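Peptidase S15/CocE/NonD (Thaumarchaeota archaeon SCGC AB-539-E09, PDB 4PF1) is an aminopeptidase of the serine peptidase S15 family, which probably cleaves peptides from their N-terminal end with an alpha/beta-hydrolase catalytic domain. Local coordinates at residues L341-D346 / Y378-N383; Q526-D531 / P560-T565. All blocks are in the same frame, centred on the assembly; numbering follows the deposited sequence.

Contact 1 (L341-D346 / Y378-N383). With GOL (glycerol), chain H.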
loop_
_atom_site.group_PDB
_atom_site.type_symbol
_atom_site.label_atom_id
_atom_site.label_comp_id
_atom_site.label_asym_id
_atom_site.label_seq_id
_atom_site.Cartn_x
_atom_site.Cartn_y
_atom_site.Cartn_z
ATOM N N LEU A 341 10.597 11.305 -7.959
ATOM C CA LEU A 341 12.007 11.419 -8.347
ATOM C C LEU A 341 12.873 10.426 -7.599
ATOM O O LEU A 341 12.785 10.339 -6.379
ATOM C CB LEU A 341 12.545 12.848 -8.123
ATOM C CG LEU A 341 11.742 14.017 -8.710
ATOM C CD1 LEU A 341 12.459 15.320 -8.469
ATOM C CD2 LEU A 341 11.499 13.839 -10.203
ATOM N N GLN A 342 13.731 9.695 -8.330
ATOM C CA GLN A 342 14.641 8.704 -7.754
ATOM C C GLN A 342 16.090 9.123 -7.974
ATOM O O GLN A 342 16.492 9.416 -9.102
ATOM C CB GLN A 342 14.373 7.313 -8.336
ATOM C CG GLN A 342 13.037 6.730 -7.883
ATOM C CD GLN A 342 12.698 5.453 -8.601
ATOM O OE1 GLN A 342 12.485 5.430 -9.816
ATOM N NE2 GLN A 342 12.597 4.367 -7.853
ATOM N N PHE A 343 16.862 9.192 -6.879
ATOM C CA PHE A 343 18.259 9.623 -6.911
ATOM C C PHE A 343 19.198 8.412 -6.834
ATOM O O PHE A 343 18.752 7.306 -6.513
ATOM C CB PHE A 343 18.535 10.640 -5.778
ATOM C CG PHE A 343 17.496 11.744 -5.675
ATOM C CD1 PHE A 343 17.168 12.523 -6.785
ATOM C CD2 PHE A 343 16.834 11.992 -4.477
ATOM C CE1 PHE A 343 16.189 13.518 -6.698
ATOM C CE2 PHE A 343 15.856 12.989 -4.392
ATOM C CZ PHE A 343 15.547 13.752 -5.499
ATOM N N GLU A 344 20.478 8.603 -7.191
ATOM C CA GLU A 344 21.441 7.503 -7.219
ATOM C C GLU A 344 21.942 7.167 -5.808
ATOM O O GLU A 344 22.966 7.691 -5.359
ATOM C CB GLU A 344 22.605 7.808 -8.177
ATOM C CG GLU A 344 22.269 7.537 -9.634
ATOM C CD GLU A 344 22.143 6.068 -9.994
ATOM O OE1 GLU A 344 23.190 5.409 -10.178
ATOM O OE2 GLU A 344 20.995 5.576 -10.090
ATOM N N GLY A 345 21.191 6.303 -5.129
ATOM C CA GLY A 345 21.495 5.847 -3.778
ATOM C C GLY A 345 21.061 6.821 -2.704
ATOM O O GLY A 345 20.433 7.843 -3.002
ATOM N N ASP A 346 21.396 6.509 -1.442
ATOM C CA ASP A 346 21.082 7.373 -0.308
ATOM C C ASP A 346 22.060 8.556 -0.287
ATOM O O ASP A 346 23.126 8.476 0.329
ATOM C CB ASP A 346 21.105 6.573 1.021
ATOM C CG ASP A 346 20.853 7.398 2.275
ATOM O OD1 ASP A 346 20.443 8.571 2.143
ATOM O OD2 ASP A 346 21.086 6.876 3.382
ATOM N N TYR A 378 24.711 18.561 -6.271
ATOM C CA TYR A 378 24.090 17.398 -6.892
ATOM C C TYR A 378 23.209 17.879 -8.017
ATOM O O TYR A 378 22.327 18.718 -7.803
ATOM C CB TYR A 378 23.285 16.582 -5.874
ATOM C CG TYR A 378 22.735 15.277 -6.418
ATOM C CD1 TYR A 378 21.563 15.249 -7.172
ATOM C CD2 TYR A 378 23.345 14.063 -6.117
ATOM C CE1 TYR A 378 21.029 14.048 -7.639
ATOM C CE2 TYR A 378 22.823 12.855 -6.582
ATOM C CZ TYR A 378 21.660 12.852 -7.335
ATOM O OH TYR A 378 21.122 11.665 -7.762
ATOM N N GLU A 379 23.454 17.365 -9.219
ATOM C CA GLU A 379 22.701 17.735 -10.406
ATOM C C GLU A 379 21.578 16.738 -10.639
ATOM O O GLU A 379 21.844 15.554 -10.861
ATOM C CB GLU A 379 23.639 17.803 -11.624
ATOM C CG GLU A 379 22.997 18.374 -12.880
ATOM C CD GLU A 379 23.899 18.409 -14.100
ATOM O OE1 GLU A 379 24.962 17.747 -14.085
ATOM O OE2 GLU A 379 23.536 19.097 -15.079
ATOM N N THR A 380 20.318 17.214 -10.586
ATOM C CA THR A 380 19.146 16.372 -10.840
ATOM C C THR A 380 19.044 16.124 -12.354
ATOM O O THR A 380 19.650 16.853 -13.140
ATOM C CB THR A 380 17.868 16.972 -10.213
ATOM O OG1 THR A 380 17.756 18.357 -10.549
ATOM C CG2 THR A 380 17.826 16.799 -8.697
ATOM N N GLY A 381 18.367 15.048 -12.739
ATOM C CA GLY A 381 18.286 14.627 -14.133
ATOM C C GLY A 381 19.469 13.748 -14.491
ATOM O O GLY A 381 19.295 12.582 -14.853
ATOM N N ALA A 382 20.697 14.301 -14.348
ATOM C CA ALA A 382 21.953 13.587 -14.586
ATOM C C ALA A 382 22.302 12.671 -13.398
ATOM O O ALA A 382 22.998 11.669 -13.585
ATOM C CB ALA A 382 23.080 14.581 -14.824
ATOM N N ASN A 383 21.820 13.031 -12.174
ATOM C CA ASN A 383 22.021 12.293 -10.911
ATOM C C ASN A 383 23.520 12.105 -10.584
ATOM O O ASN A 383 23.991 10.978 -10.407
ATOM C CB ASN A 383 21.277 10.946 -10.932
ATOM C CG ASN A 383 19.780 11.094 -10.926
ATOM O OD1 ASN A 383 19.181 11.606 -9.974
ATOM N ND2 ASN A 383 19.141 10.653 -11.996
HETATM C C1 GOL H . 15.789 13.230 -11.529
HETATM O O1 GOL H . 16.760 13.097 -10.497
HETATM C C2 GOL H . 15.331 11.884 -12.043
HETATM O O2 GOL H . 16.406 10.943 -11.987
HETATM C C3 GOL H . 14.163 11.371 -11.236
HETATM O O3 GOL H . 13.737 10.094 -11.698
#
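The phenol oxygen of Tyr378 meets the backbone of 341-346 directly: the N-H of Glu344 donates to OH of Tyr378 over 3.2 Å in a nearly straight bond, 169° at the hydrogen, reaching it near the plane of the ring. That oxygen of Tyr378 also donates, across 2.9 Å, to OD1 of Asn383, in the carbonyl plane and on a lone pair. Two hydrogen bonds therefore hold the hydroxyl: one joins it to the loop after strand 341-342, the other, within 378-383, links it to the Asn383 side chain across the turn. CB of Phe343 packs 3.4 Å from the same OH of Tyr378, and the two rings, their planes at 77°, meet at an oblique slant. Asn383 OD1 lies in plane at the edge of the Phe343 ring, while CG2 of Thr380 reaches CE1 of that ring at 4.2 Å. With CG anti to the backbone N (chi1 -174°), Tyr378 extends from the end of strand 375-379 towards this loop. That strand is next to last in the mixed sheet of the alpha/beta-hydrolase fold, and the turn beyond it leads into the edge strand 384-388. A glycerol, probably from the crystallisation liquor, fits beside the turn: its O2 accepts from ND2 of Asn383 at 2.8 Å and donates to O of Gln342 at 3.3 Å, while its O1 donates to OD1 of Asn383. The Asn383 amide is thus fixed at both ends. Further out, CG of Glu344 lies 3.8 Å from CB of Asn383, but its carboxylate turns to another partner, OE2 accepting from the backbone N of Asp346 of the second subunit. Trp385 meets the Tyr378 ring edge-to-face, and Pro325 packs against both Tyr378 and Phe343.

Contact 2 (Q526-D531 / P560-T565)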
loop_
_atom_site.group_PDB
_atom_site.type_symbol
_atom_site.label_atom_id
_atom_site.label_comp_id
_atom_site.label_asym_id
_atom_site.label_seq_id
_atom_site.Cartn_x
_atom_site.Cartn_y
_atom_site.Cartn_z
ATOM N N GLN A 526 6.827 18.248 -13.577
ATOM C CA GLN A 526 7.607 18.310 -12.347
ATOM C C GLN A 526 8.074 19.725 -12.045
ATOM O O GLN A 526 8.917 20.259 -12.771
ATOM C CB GLN A 526 8.822 17.375 -12.455
ATOM C CG GLN A 526 9.667 17.299 -11.180
ATOM C CD GLN A 526 11.142 17.277 -11.482
ATOM O OE1 GLN A 526 11.629 16.491 -12.313
ATOM N NE2 GLN A 526 11.888 18.137 -10.808
ATOM N N MET A 527 7.577 20.312 -10.936
ATOM C CA MET A 527 8.037 21.627 -10.503
ATOM C C MET A 527 9.510 21.514 -10.101
ATOM O O MET A 527 9.906 20.505 -9.506
ATOM C CB MET A 527 7.178 22.172 -9.357
ATOM C CG MET A 527 7.310 23.679 -9.190
ATOM S SD MET A 527 5.904 24.425 -8.343
ATOM C CE MET A 527 6.236 23.897 -6.643
ATOM N N LEU A 528 10.329 22.498 -10.499
ATOM C CA LEU A 528 11.774 22.450 -10.277
ATOM C C LEU A 528 12.274 23.648 -9.456
ATOM O O LEU A 528 13.117 23.476 -8.574
ATOM C CB LEU A 528 12.486 22.388 -11.645
ATOM C CG LEU A 528 13.996 22.198 -11.632
ATOM C CD1 LEU A 528 14.372 20.751 -11.332
ATOM C CD2 LEU A 528 14.594 22.631 -12.941
ATOM N N SER A 529 11.776 24.850 -9.764
ATOM C CA SER A 529 12.130 26.083 -9.061
ATOM C C SER A 529 10.978 27.052 -9.174
ATOM O O SER A 529 10.576 27.391 -10.283
ATOM C CB SER A 529 13.409 26.687 -9.634
ATOM O OG SER A 529 13.716 27.929 -9.027
ATOM N N ALA A 530 10.406 27.460 -8.035
ATOM C CA ALA A 530 9.254 28.352 -8.034
ATOM C C ALA A 530 9.234 29.263 -6.817
ATOM O O ALA A 530 9.626 28.848 -5.725
ATOM C CB ALA A 530 7.971 27.537 -8.082
ATOM N N ASP A 531 8.755 30.501 -6.999
ATOM C CA ASP A 531 8.595 31.440 -5.895
ATOM C C ASP A 531 7.506 32.468 -6.185
ATOM O O ASP A 531 6.923 32.476 -7.272
ATOM C CB ASP A 531 9.920 32.124 -5.506
ATOM C CG ASP A 531 10.134 32.135 -3.997
ATOM O OD1 ASP A 531 9.137 32.310 -3.254
ATOM O OD2 ASP A 531 11.283 31.927 -3.560
ATOM N N PRO A 560 14.348 29.920 -6.570
ATOM C CA PRO A 560 15.240 28.959 -5.884
ATOM C C PRO A 560 16.306 28.357 -6.802
ATOM O O PRO A 560 16.093 28.234 -8.004
ATOM C CB PRO A 560 14.277 27.884 -5.383
ATOM C CG PRO A 560 12.990 28.594 -5.197
ATOM C CD PRO A 560 12.924 29.613 -6.299
ATOM N N GLN A 561 17.450 27.984 -6.223
ATOM C CA GLN A 561 18.601 27.433 -6.945
ATOM C C GLN A 561 18.243 26.221 -7.787
ATOM O O GLN A 561 17.329 25.460 -7.443
ATOM C CB GLN A 561 19.738 27.051 -5.974
ATOM C CG GLN A 561 20.164 28.163 -5.018
ATOM C CD GLN A 561 20.581 29.447 -5.700
ATOM O OE1 GLN A 561 21.370 29.455 -6.652
ATOM N NE2 GLN A 561 20.092 30.567 -5.189
ATOM N N VAL A 562 18.967 26.056 -8.909
ATOM C CA VAL A 562 18.834 24.917 -9.812
ATOM C C VAL A 562 20.215 24.320 -10.118
ATOM O O VAL A 562 21.216 25.032 -10.163
ATOM C CB VAL A 562 18.062 25.236 -11.127
ATOM C CG1 VAL A 562 16.575 25.439 -10.862
ATOM C CG2 VAL A 562 18.664 26.433 -11.871
ATOM N N SER A 563 20.242 23.007 -10.304
ATOM C CA SER A 563 21.386 22.195 -10.703
ATOM C C SER A 563 20.763 21.016 -11.377
ATOM O O SER A 563 20.378 20.050 -10.714
ATOM C CB SER A 563 22.235 21.804 -9.494
ATOM O OG SER A 563 23.470 21.247 -9.909
ATOM N N HIS A 564 20.440 21.188 -12.659
ATOM C CA HIS A 564 19.612 20.226 -13.358
ATOM C C HIS A 564 19.989 20.050 -14.815
ATOM O O HIS A 564 20.449 20.990 -15.471
ATOM C CB HIS A 564 18.151 20.715 -13.268
ATOM C CG HIS A 564 17.128 19.765 -13.807
ATOM N ND1 HIS A 564 16.805 18.603 -13.135
ATOM C CD2 HIS A 564 16.335 19.879 -14.896
ATOM C CE1 HIS A 564 15.856 18.028 -13.855
ATOM N NE2 HIS A 564 15.533 18.765 -14.917
ATOM N N THR A 565 19.733 18.848 -15.334
ATOM C CA THR A 565 19.856 18.557 -16.745
ATOM C C THR A 565 18.464 18.256 -17.285
ATOM O O THR A 565 17.832 17.290 -16.856
ATOM C CB THR A 565 20.853 17.408 -17.011
ATOM O OG1 THR A 565 22.167 17.857 -16.697
ATOM C CG2 THR A 565 20.826 16.937 -18.464
HETATM O O HOH W 1 15.934 22.985 -8.387
#
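OG of Ser529 donates a short hydrogen bond, 2.6 Å, to the carbonyl O of Pro560, tilted 23° from the carbonyl plane. Ser529 belongs to a classic beta bulge, where the two residues Leu528 and Ser529 sit opposite the single Ile507 of the neighbouring strand 502-510, and here strand 525-534 turns a corner. The segment 560-565 runs roughly antiparallel past it, yet belongs to a different sheet, pairing with strand 482-486. Instead of direct backbone pairing, a water bridges the gap, donating to O of Leu528 at 2.9 Å and to O of Gln561. The Pro560 ring packs beside the serine, its CG 3.4 Å from O of Ala530, and CB of Ser529 lies against CG1 of Val562. One residue earlier, Leu528 has CG anti to its own N (chi1 -174°), which carries both methyls across to 562-565. CD2 of Leu528 touches CG1 of Val562 at 4.0 Å and also lies by the CG-CD2 side of the His564 imidazole. Asp509 and Thr380 hold the two nitrogens of His564, fixing the rotation of the ring. Over one face of the His564 ring sits CD1 of Leu528, a CH-pi contact 3.8 Å from the ring centroid and 15° off its normal.

Overall arrangement
Contact 1 is partly buried and reaches the second subunit, whereas contact 2 is wholly buried and touches no other chain. The first joins the end of the alpha/beta-hydrolase sheet to a neighbouring loop; the second sets two strands of separate antiparallel sheets against each other, in the part of the chain assigned to the C-terminal non-catalytic domain of S15 peptidases. A tyrosine hydroxyl and an asparagine amide give contact 1 its polar character, while contact 2 is mostly apolar, with one short serine bond and a bridging water. Their centres are 14 Å apart, and 378-383 also meets 560-565 through the backbone, N of Thr380 lying 2.8 Å from O of Ser563, beside the Thr380-His564 side-chain bond.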